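Local coordinates for RagB/SusD family nutrient uptake outer membrane protein (PDB 7KV2) that probably binds beta-glucans at the bacterial outer membrane as a surface glycan-binding protein of the SusD family, and so probably aids their uptake, at residues Asp80-Gly85 with Arg325-Glu330; Ile76-Leu81 with Gly461-Asp466; Ile303-Trp308 with Trp344-Val349. All coordinates share one frame; numbering follows the deposited sequence.

Interaction 1 (Asp80-Gly85 with Arg325-Glu330)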
loop_
_atom_site.group_PDB
_atom_site.type_symbol
_atom_site.label_atom_id
_atom_site.label_comp_id
_atom_site.label_asym_id
_atom_site.label_seq_id
_atom_site.Cartn_x
_atom_site.Cartn_y
_atom_site.Cartn_z
ATOM N N ASP A 80 -4.516 -8.903 11.064
ATOM C CA ASP A 80 -3.086 -8.781 11.489
ATOM C C ASP A 80 -2.875 -7.665 12.505
ATOM O O ASP A 80 -1.973 -7.802 13.373
ATOM C CB ASP A 80 -2.180 -8.524 10.282
ATOM C CG ASP A 80 -2.056 -9.714 9.358
ATOM O OD1 ASP A 80 -2.251 -10.848 9.831
ATOM O OD2 ASP A 80 -1.841 -9.485 8.168
ATOM N N LEU A 81 -3.661 -6.593 12.403
ATOM C CA LEU A 81 -3.540 -5.372 13.224
ATOM C C LEU A 81 -4.853 -5.142 13.938
ATOM O O LEU A 81 -5.928 -5.594 13.402
ATOM C CB LEU A 81 -3.248 -4.164 12.322
ATOM C CG LEU A 81 -2.107 -4.298 11.325
ATOM C CD1 LEU A 81 -2.008 -3.023 10.485
ATOM C CD2 LEU A 81 -0.777 -4.539 12.038
ATOM N N TRP A 82 -4.818 -4.359 14.992
ATOM C CA TRP A 82 -6.031 -3.708 15.529
ATOM C C TRP A 82 -6.130 -2.287 14.938
ATOM O O TRP A 82 -5.368 -1.932 13.976
ATOM C CB TRP A 82 -6.008 -3.737 17.062
ATOM C CG TRP A 82 -6.029 -5.123 17.635
ATOM C CD1 TRP A 82 -5.107 -5.641 18.505
ATOM C CD2 TRP A 82 -7.004 -6.165 17.421
ATOM N NE1 TRP A 82 -5.427 -6.928 18.840
ATOM C CE2 TRP A 82 -6.615 -7.258 18.223
ATOM C CE3 TRP A 82 -8.215 -6.254 16.711
ATOM C CZ2 TRP A 82 -7.340 -8.459 18.252
ATOM C CZ3 TRP A 82 -8.955 -7.426 16.775
ATOM C CH2 TRP A 82 -8.493 -8.531 17.498
ATOM N N VAL A 83 -7.067 -1.483 15.439
ATOM C CA VAL A 83 -7.296 -0.118 14.901
ATOM C C VAL A 83 -6.689 0.898 15.857
ATOM O O VAL A 83 -5.978 1.806 15.388
ATOM C CB VAL A 83 -8.791 0.118 14.621
ATOM C CG1 VAL A 83 -8.997 1.515 14.077
ATOM C CG2 VAL A 83 -9.348 -0.929 13.664
ATOM N N GLY A 84 -6.932 0.747 17.151
ATOM C CA GLY A 84 -6.306 1.557 18.203
ATOM C C GLY A 84 -6.886 2.970 18.300
ATOM O O GLY A 84 -8.066 3.156 17.980
ATOM N N GLY A 85 -6.043 3.931 18.699
ATOM C CA GLY A 85 -6.471 5.296 19.050
ATOM C C GLY A 85 -7.033 5.338 20.453
ATOM O O GLY A 85 -6.880 4.333 21.219
ATOM N N ARG A 325 -1.522 -7.260 16.392
ATOM C CA ARG A 325 -2.207 -8.326 17.178
ATOM C C ARG A 325 -1.192 -9.287 17.780
ATOM O O ARG A 325 -0.206 -9.676 17.113
ATOM C CB ARG A 325 -3.186 -9.097 16.299
ATOM C CG ARG A 325 -4.274 -8.224 15.691
ATOM C CD ARG A 325 -5.201 -9.093 14.900
ATOM N NE ARG A 325 -6.310 -8.366 14.293
ATOM C CZ ARG A 325 -7.519 -8.884 14.110
ATOM N NH1 ARG A 325 -7.830 -10.082 14.589
ATOM N NH2 ARG A 325 -8.442 -8.171 13.506
ATOM N N LYS A 326 -1.389 -9.632 19.045
ATOM C CA LYS A 326 -0.597 -10.702 19.700
ATOM C C LYS A 326 -0.573 -11.931 18.789
ATOM O O LYS A 326 0.510 -12.544 18.636
ATOM C CB LYS A 326 -1.192 -11.016 21.073
ATOM C CG LYS A 326 -0.457 -12.052 21.910
ATOM C CD LYS A 326 -1.142 -12.351 23.244
ATOM C CE LYS A 326 -0.318 -13.260 24.133
ATOM N NZ LYS A 326 -1.054 -13.631 25.364
ATOM N N GLU A 327 -1.692 -12.263 18.146
ATOM C CA GLU A 327 -1.772 -13.475 17.297
ATOM C C GLU A 327 -0.825 -13.358 16.097
ATOM O O GLU A 327 -0.354 -14.394 15.610
ATOM C CB GLU A 327 -3.213 -13.720 16.854
ATOM C CG GLU A 327 -4.138 -14.044 18.041
ATOM C CD GLU A 327 -4.460 -12.910 19.024
ATOM O OE1 GLU A 327 -4.446 -11.721 18.640
ATOM O OE2 GLU A 327 -4.794 -13.210 20.167
ATOM N N THR A 328 -0.553 -12.140 15.621
ATOM C CA THR A 328 0.387 -11.917 14.496
ATOM C C THR A 328 1.785 -12.296 14.958
ATOM O O THR A 328 2.456 -13.096 14.304
ATOM C CB THR A 328 0.295 -10.464 13.996
ATOM O OG1 THR A 328 -1.011 -10.266 13.457
ATOM C CG2 THR A 328 1.336 -10.157 12.966
ATOM N N TYR A 329 2.167 -11.845 16.121
ATOM C CA TYR A 329 3.500 -12.216 16.661
ATOM C C TYR A 329 3.622 -13.745 16.840
ATOM O O TYR A 329 4.694 -14.351 16.465
ATOM C CB TYR A 329 3.725 -11.510 17.979
ATOM C CG TYR A 329 5.013 -11.904 18.647
ATOM C CD1 TYR A 329 6.191 -11.240 18.377
ATOM C CD2 TYR A 329 5.026 -12.904 19.611
ATOM C CE1 TYR A 329 7.358 -11.563 19.060
ATOM C CE2 TYR A 329 6.194 -13.259 20.270
ATOM C CZ TYR A 329 7.366 -12.587 19.992
ATOM O OH TYR A 329 8.508 -12.953 20.670
ATOM N N GLU A 330 2.575 -14.366 17.375
ATOM C CA GLU A 330 2.549 -15.823 17.700
ATOM C C GLU A 330 2.508 -16.713 16.459
ATOM O O GLU A 330 2.865 -17.867 16.610
ATOM C CB GLU A 330 1.330 -16.156 18.564
ATOM C CG GLU A 330 1.408 -15.509 19.909
ATOM C CD GLU A 330 0.214 -15.785 20.818
ATOM O OE1 GLU A 330 -0.908 -16.037 20.290
ATOM O OE2 GLU A 330 0.420 -15.655 22.047
HETATM O O HOH W 1 -8.305 -5.423 12.346
HETATM O O HOH W 2 -4.037 -9.263 20.137
#

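Interaction 2 (Ile76-Leu81 with Gly461-Asp466)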
loop_
_atom_site.group_PDB
_atom_site.type_symbol
_atom_site.label_atom_id
_atom_site.label_comp_id
_atom_site.label_asym_id
_atom_site.label_seq_id
_atom_site.Cartn_x
_atom_site.Cartn_y
_atom_site.Cartn_z
ATOM N N ILE A 76 -6.578 -2.778 8.216
ATOM C CA ILE A 76 -7.470 -2.738 9.408
ATOM C C ILE A 76 -8.647 -3.699 9.144
ATOM O O ILE A 76 -9.292 -4.109 10.131
ATOM C CB ILE A 76 -7.922 -1.312 9.767
ATOM C CG1 ILE A 76 -8.717 -0.640 8.641
ATOM C CG2 ILE A 76 -6.725 -0.497 10.227
ATOM C CD1 ILE A 76 -9.177 0.784 8.882
ATOM N N MET A 77 -8.965 -4.035 7.880
ATOM C CA MET A 77 -10.119 -4.930 7.566
ATOM C C MET A 77 -9.704 -6.401 7.528
ATOM O O MET A 77 -10.594 -7.324 7.353
ATOM C CB MET A 77 -10.812 -4.510 6.263
ATOM C CG MET A 77 -11.280 -3.080 6.329
ATOM S SD MET A 77 -12.428 -2.629 4.972
ATOM C CE MET A 77 -11.257 -2.241 3.667
ATOM N N ALA A 78 -8.416 -6.690 7.762
ATOM C CA ALA A 78 -7.948 -8.095 7.743
ATOM C C ALA A 78 -7.756 -8.608 9.178
ATOM O O ALA A 78 -8.538 -8.235 10.086
ATOM C CB ALA A 78 -6.686 -8.185 6.903
ATOM N N ASP A 79 -6.699 -9.394 9.426
ATOM C CA ASP A 79 -6.568 -10.239 10.637
ATOM C C ASP A 79 -5.191 -10.037 11.294
ATOM O O ASP A 79 -4.768 -10.938 12.054
ATOM C CB ASP A 79 -6.833 -11.708 10.295
ATOM C CG ASP A 79 -5.965 -12.287 9.200
ATOM O OD1 ASP A 79 -5.526 -11.518 8.322
ATOM O OD2 ASP A 79 -5.812 -13.532 9.158
ATOM N N ASP A 80 -4.516 -8.903 11.064
ATOM C CA ASP A 80 -3.086 -8.781 11.489
ATOM C C ASP A 80 -2.875 -7.665 12.505
ATOM O O ASP A 80 -1.973 -7.802 13.373
ATOM C CB ASP A 80 -2.180 -8.524 10.282
ATOM C CG ASP A 80 -2.056 -9.714 9.358
ATOM O OD1 ASP A 80 -2.251 -10.848 9.831
ATOM O OD2 ASP A 80 -1.841 -9.485 8.168
ATOM N N LEU A 81 -3.661 -6.593 12.403
ATOM C CA LEU A 81 -3.540 -5.372 13.224
ATOM C C LEU A 81 -4.853 -5.142 13.938
ATOM O O LEU A 81 -5.928 -5.594 13.402
ATOM C CB LEU A 81 -3.248 -4.164 12.322
ATOM C CG LEU A 81 -2.107 -4.298 11.325
ATOM C CD1 LEU A 81 -2.008 -3.023 10.485
ATOM C CD2 LEU A 81 -0.777 -4.539 12.038
ATOM N N GLY A 461 -0.690 -3.588 3.018
ATOM C CA GLY A 461 -1.935 -3.423 2.223
ATOM C C GLY A 461 -2.194 -4.558 1.242
ATOM O O GLY A 461 -2.768 -4.289 0.132
ATOM N N LYS A 462 -1.818 -5.794 1.580
ATOM C CA LYS A 462 -1.990 -6.984 0.687
ATOM C C LYS A 462 -3.046 -7.961 1.227
ATOM O O LYS A 462 -3.847 -8.483 0.428
ATOM C CB LYS A 462 -0.672 -7.752 0.536
ATOM C CG LYS A 462 0.514 -6.866 0.167
ATOM C CD LYS A 462 0.408 -6.246 -1.204
ATOM C CE LYS A 462 1.544 -5.262 -1.468
ATOM N NZ LYS A 462 1.606 -4.755 -2.857
ATOM N N ARG A 463 -3.072 -8.186 2.543
ATOM C CA ARG A 463 -3.761 -9.353 3.163
ATOM C C ARG A 463 -5.281 -9.309 2.876
ATOM O O ARG A 463 -5.874 -10.381 2.576
ATOM C CB ARG A 463 -3.447 -9.366 4.663
ATOM C CG ARG A 463 -4.186 -10.433 5.462
ATOM C CD ARG A 463 -3.847 -11.855 5.007
ATOM N NE ARG A 463 -4.395 -12.793 5.984
ATOM C CZ ARG A 463 -4.498 -14.110 5.803
ATOM N NH1 ARG A 463 -4.117 -14.674 4.674
ATOM N NH2 ARG A 463 -4.986 -14.856 6.765
ATOM N N TYR A 464 -5.904 -8.155 3.031
ATOM C CA TYR A 464 -7.375 -8.058 2.881
ATOM C C TYR A 464 -7.731 -8.487 1.459
ATOM O O TYR A 464 -8.607 -9.367 1.322
ATOM C CB TYR A 464 -7.877 -6.661 3.163
ATOM C CG TYR A 464 -9.389 -6.517 3.193
ATOM C CD1 TYR A 464 -10.182 -7.366 3.958
ATOM C CD2 TYR A 464 -10.019 -5.551 2.427
ATOM C CE1 TYR A 464 -11.553 -7.178 4.036
ATOM C CE2 TYR A 464 -11.403 -5.379 2.467
ATOM C CZ TYR A 464 -12.167 -6.199 3.275
ATOM O OH TYR A 464 -13.529 -6.029 3.355
ATOM N N TRP A 465 -7.032 -7.939 0.466
ATOM C CA TRP A 465 -7.290 -8.278 -0.963
ATOM C C TRP A 465 -6.994 -9.761 -1.212
ATOM O O TRP A 465 -7.769 -10.398 -1.973
ATOM C CB TRP A 465 -6.544 -7.340 -1.914
ATOM C CG TRP A 465 -6.699 -5.906 -1.516
ATOM C CD1 TRP A 465 -5.684 -5.073 -1.119
ATOM C CD2 TRP A 465 -7.918 -5.198 -1.267
ATOM N NE1 TRP A 465 -6.187 -3.876 -0.699
ATOM C CE2 TRP A 465 -7.551 -3.906 -0.825
ATOM C CE3 TRP A 465 -9.279 -5.476 -1.488
ATOM C CZ2 TRP A 465 -8.498 -2.933 -0.534
ATOM C CZ3 TRP A 465 -10.212 -4.513 -1.191
ATOM C CH2 TRP A 465 -9.824 -3.265 -0.718
ATOM N N ASP A 466 -5.927 -10.325 -0.628
ATOM C CA ASP A 466 -5.598 -11.766 -0.799
ATOM C C ASP A 466 -6.749 -12.642 -0.233
ATOM O O ASP A 466 -7.125 -13.642 -0.884
ATOM C CB ASP A 466 -4.223 -12.116 -0.209
ATOM C CG ASP A 466 -3.053 -11.503 -0.972
ATOM O OD1 ASP A 466 -3.228 -11.168 -2.183
ATOM O OD2 ASP A 466 -1.978 -11.325 -0.341
#

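Interaction 3 (Ile303-Trp308 with Trp344-Val349)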
loop_
_atom_site.group_PDB
_atom_site.type_symbol
_atom_site.label_atom_id
_atom_site.label_comp_id
_atom_site.label_asym_id
_atom_site.label_seq_id
_atom_site.Cartn_x
_atom_site.Cartn_y
_atom_site.Cartn_z
ATOM N N ILE A 303 1.003 5.291 13.969
ATOM C CA ILE A 303 1.034 3.870 14.439
ATOM C C ILE A 303 2.135 3.608 15.474
ATOM O O ILE A 303 2.286 2.461 15.875
ATOM C CB ILE A 303 1.173 2.960 13.211
ATOM C CG1 ILE A 303 2.564 3.144 12.586
ATOM C CG2 ILE A 303 0.032 3.195 12.224
ATOM C CD1 ILE A 303 2.931 2.123 11.545
ATOM N N SER A 304 2.807 4.639 15.976
ATOM C CA SER A 304 3.819 4.491 17.048
ATOM C C SER A 304 3.185 4.726 18.411
ATOM O O SER A 304 2.089 5.288 18.511
ATOM C CB SER A 304 4.957 5.383 16.720
ATOM O OG SER A 304 5.525 4.943 15.476
ATOM N N PRO A 305 3.814 4.229 19.485
ATOM C CA PRO A 305 3.179 4.178 20.802
ATOM C C PRO A 305 2.961 5.601 21.329
ATOM O O PRO A 305 3.770 6.488 21.184
ATOM C CB PRO A 305 4.130 3.436 21.728
ATOM C CG PRO A 305 5.210 2.895 20.826
ATOM C CD PRO A 305 5.158 3.637 19.501
ATOM N N TYR A 306 1.800 5.790 21.942
ATOM C CA TYR A 306 1.381 7.087 22.499
ATOM C C TYR A 306 2.246 7.423 23.722
ATOM O O TYR A 306 2.361 6.585 24.675
ATOM C CB TYR A 306 -0.108 7.003 22.834
ATOM C CG TYR A 306 -0.781 8.336 23.081
ATOM C CD1 TYR A 306 -0.760 9.336 22.137
ATOM C CD2 TYR A 306 -1.497 8.558 24.262
ATOM C CE1 TYR A 306 -1.425 10.540 22.335
ATOM C CE2 TYR A 306 -2.172 9.743 24.467
ATOM C CZ TYR A 306 -2.154 10.721 23.500
ATOM O OH TYR A 306 -2.811 11.892 23.687
ATOM N N ILE A 307 2.853 8.608 23.676
ATOM C CA ILE A 307 3.722 9.189 24.737
ATOM C C ILE A 307 4.816 8.175 25.102
ATOM O O ILE A 307 5.184 8.018 26.300
ATOM C CB ILE A 307 2.921 9.689 25.937
ATOM C CG1 ILE A 307 1.574 10.283 25.486
ATOM C CG2 ILE A 307 3.755 10.682 26.723
ATOM C CD1 ILE A 307 0.710 10.771 26.635
ATOM N N TRP A 308 5.341 7.510 24.073
ATOM C CA TRP A 308 6.635 6.780 24.184
ATOM C C TRP A 308 7.720 7.767 24.604
ATOM O O TRP A 308 7.762 8.896 24.120
ATOM C CB TRP A 308 6.975 6.117 22.847
ATOM C CG TRP A 308 8.260 5.357 22.878
ATOM C CD1 TRP A 308 9.466 5.788 22.421
ATOM C CD2 TRP A 308 8.467 4.043 23.412
ATOM N NE1 TRP A 308 10.399 4.796 22.582
ATOM C CE2 TRP A 308 9.833 3.728 23.210
ATOM C CE3 TRP A 308 7.637 3.066 23.961
ATOM C CZ2 TRP A 308 10.375 2.511 23.614
ATOM C CZ3 TRP A 308 8.173 1.857 24.342
ATOM C CH2 TRP A 308 9.538 1.602 24.202
ATOM N N TRP A 344 7.322 -5.016 16.768
ATOM C CA TRP A 344 8.272 -4.387 17.705
ATOM C C TRP A 344 7.616 -4.471 19.079
ATOM O O TRP A 344 6.515 -3.956 19.237
ATOM C CB TRP A 344 8.629 -2.957 17.297
ATOM C CG TRP A 344 9.404 -2.240 18.353
ATOM C CD1 TRP A 344 10.599 -2.619 18.901
ATOM C CD2 TRP A 344 9.035 -1.020 19.003
ATOM N NE1 TRP A 344 11.007 -1.701 19.836
ATOM C CE2 TRP A 344 10.073 -0.696 19.901
ATOM C CE3 TRP A 344 7.973 -0.124 18.855
ATOM C CZ2 TRP A 344 10.010 0.411 20.741
ATOM C CZ3 TRP A 344 7.949 1.008 19.642
ATOM C CH2 TRP A 344 8.950 1.271 20.575
ATOM N N ASN A 345 8.222 -5.231 19.991
ATOM C CA ASN A 345 7.696 -5.449 21.357
ATOM C C ASN A 345 8.096 -4.258 22.225
ATOM O O ASN A 345 9.082 -4.345 23.042
ATOM C CB ASN A 345 8.189 -6.794 21.899
ATOM C CG ASN A 345 7.392 -7.265 23.093
ATOM O OD1 ASN A 345 6.682 -6.485 23.721
ATOM N ND2 ASN A 345 7.480 -8.563 23.371
ATOM N N ALA A 346 7.359 -3.165 22.088
ATOM C CA ALA A 346 7.587 -1.916 22.824
ATOM C C ALA A 346 7.547 -2.198 24.320
ATOM O O ALA A 346 8.381 -1.606 25.050
ATOM C CB ALA A 346 6.546 -0.894 22.465
ATOM N N GLN A 347 6.566 -2.979 24.786
ATOM C CA GLN A 347 6.417 -3.194 26.249
ATOM C C GLN A 347 7.617 -3.983 26.777
ATOM O O GLN A 347 8.130 -3.596 27.833
ATOM C CB GLN A 347 5.121 -3.899 26.642
ATOM C CG GLN A 347 4.877 -3.883 28.148
ATOM C CD GLN A 347 4.877 -2.477 28.714
ATOM O OE1 GLN A 347 4.166 -1.598 28.230
ATOM N NE2 GLN A 347 5.665 -2.278 29.757
ATOM N N ALA A 348 8.075 -5.014 26.062
ATOM C CA ALA A 348 9.243 -5.829 26.490
ATOM C C ALA A 348 10.461 -4.922 26.641
ATOM O O ALA A 348 11.272 -5.108 27.595
ATOM C CB ALA A 348 9.494 -6.955 25.517
ATOM N N VAL A 349 10.605 -3.934 25.758
ATOM C CA VAL A 349 11.739 -2.964 25.796
ATOM C C VAL A 349 11.712 -2.202 27.131
ATOM O O VAL A 349 12.763 -2.097 27.814
ATOM C CB VAL A 349 11.671 -2.016 24.585
ATOM C CG1 VAL A 349 12.551 -0.800 24.767
ATOM C CG2 VAL A 349 11.986 -2.756 23.287
#

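Interaction 1 (Asp80-Gly85 with Arg325-Glu330)
R325 lies flat on the W82 indole and also holds the backbone before it. Its main-chain N, at the N-cap of helix 326-331, donates to D80 O over 3.1 Å. The side-chain CG sits over the five-membered ring of W82 in a CH-pi contact. The chain runs extended from CG to NE over the indole; the two side chains cross at about a right angle. The guanidinium ends over the six-membered ring, with CZ 3.7 Å from its centroid and the planes 14° apart: a stack and a cation-pi contact. NE donates to L81 O at 2.9 Å in a nearly straight bond, 177°. That oxygen lies in the guanidinium plane, but NE stands above the carbonyl plane. A water joins NH2 to L81 O. A second water binds K326 N, W82 NE1 and E327 OE1, while E327 OE2 bonds Y482 OH. T328 OG1 gives D80 O its second bond, 2.6 Å long, in the carbonyl plane on a lone pair. D80 OD1 turns to H454 and R331. The loop between helices 70-75 and 92-98 is tied to the start of helix 326-331. W82 touches M98 of helix 92-98, and T328 packs on C343 of strand 343-345.

Interaction 2 (Ile76-Leu81 with Gly461-Asp466)
The Y464 ring carries M77 on one face, with CB over its centre, 3.6 Å from the centroid and 11° off the ring normal. This is a CH-pi contact. The sulfur SD approaches the same ring obliquely, 4.4 Å from the centroid, as a Met-aromatic contact. The M77 chain bends at its last torsion (chi3 -84°), which turns CE back to the ring, where it meets Y464 CE2 at 3.4 Å. The second flat group, the R463 guanidinium, has the D79 carboxylate at its edge. The two planes are nearly coplanar, 18° apart. R463 grips the acid side-on with two nitrogens: NE to D79 OD1 at 2.9 Å and NH2 to D79 OD2 at 2.9 Å. Each oxygen uses its syn lone pair, and both bonds are close to straight. The paired bonds fix how the carboxylate is turned and probably balance its charge. The R463 chain bends near its base, and its CG passes A78 CB at 3.7 Å. D80 OD2 also lies 3.7 Å from R463 CG, while OD1 of the same carboxylate bonds H454. A78 CB further packs on Y464 CB, 4.2 Å away, where loop and helix come close. H454 of helix 446-456 and V476 of helix 473-476 both touch D79 and R463. The whole is a loop docked on the first turn of helix 463-469, held by a bidentate Arg-Asp salt bridge beside a Met-aromatic contact. It joins an early loop to a late helix in the largely helical SusD-family fold.

Interaction 3 (Ile303-Trp308 with Trp344-Val349)
W308 reaches across to W344, its indole leaving CB with CG anti to the backbone N (chi1 -180°). This carries the ring away from its own turn and over to the other segment. The inner atoms come under W344 first: CD2 and CE2 both have W344 CH2 over them, CE2 at 3.7 Å. NE1 turns to the backbone oxygen of T312. Farther out, CZ2 meets W344 CZ2 at 3.6 Å. CZ3 packs on A346 CB at 3.7 Å. A346 O lies 3.5 Å from both CZ3 and CH2. CH2, at the far end, also has V349 CG1 at 3.9 Å. This carbon and A346 O are both at the ring edge and near its plane. W344 therefore sits over one face of W308, while A346 and V349 border its rim. The two indoles form an edge-to-face, T-shaped pair: the edge of W344 points at the face of W308, with six-membered centroids 4.8 Å apart and planes at 70°. P305 CG meets another part of the W344 edge, 3.5 Å from CZ3. With an alanine here instead of W308, the edge of W344 would probably lose its aromatic face, and a gap would be likely to open beside A346 and V349. P305 and W308 are the ends of a type II beta turn, which brings both side chains to the same cluster. On the other segment, N345 is the N-cap of helix 346-355, and its OD1 accepts from A348 N. W344 NE1 binds D313, and its ring stacks on H315. The turn thus packs where strand 343-345 passes into helix 346-355. F374 of the paired strand 373-375 touches both P305 and A346.

Interactions 1 and 2 start from the same loop and share D80 and L81. Their centres are about 11 Å apart, and they touch: R325 CD lies 3.4 Å from D79 O, and R325 NH2 lies 3.4 Å from A78 O. One loop is fixed to helix 326-331 on one hand and to helix 463-469 on the other. Interaction 3 stands farther out. Its centre is about 13 Å from that of interaction 1 and about 22 Å from that of interaction 2, and it touches neither. C343, which T328 touches, precedes W344, so strand 343-345 connects interactions 1 and 3. The sodium site at I248, S250, Y253 and Y405 includes no residue of the three.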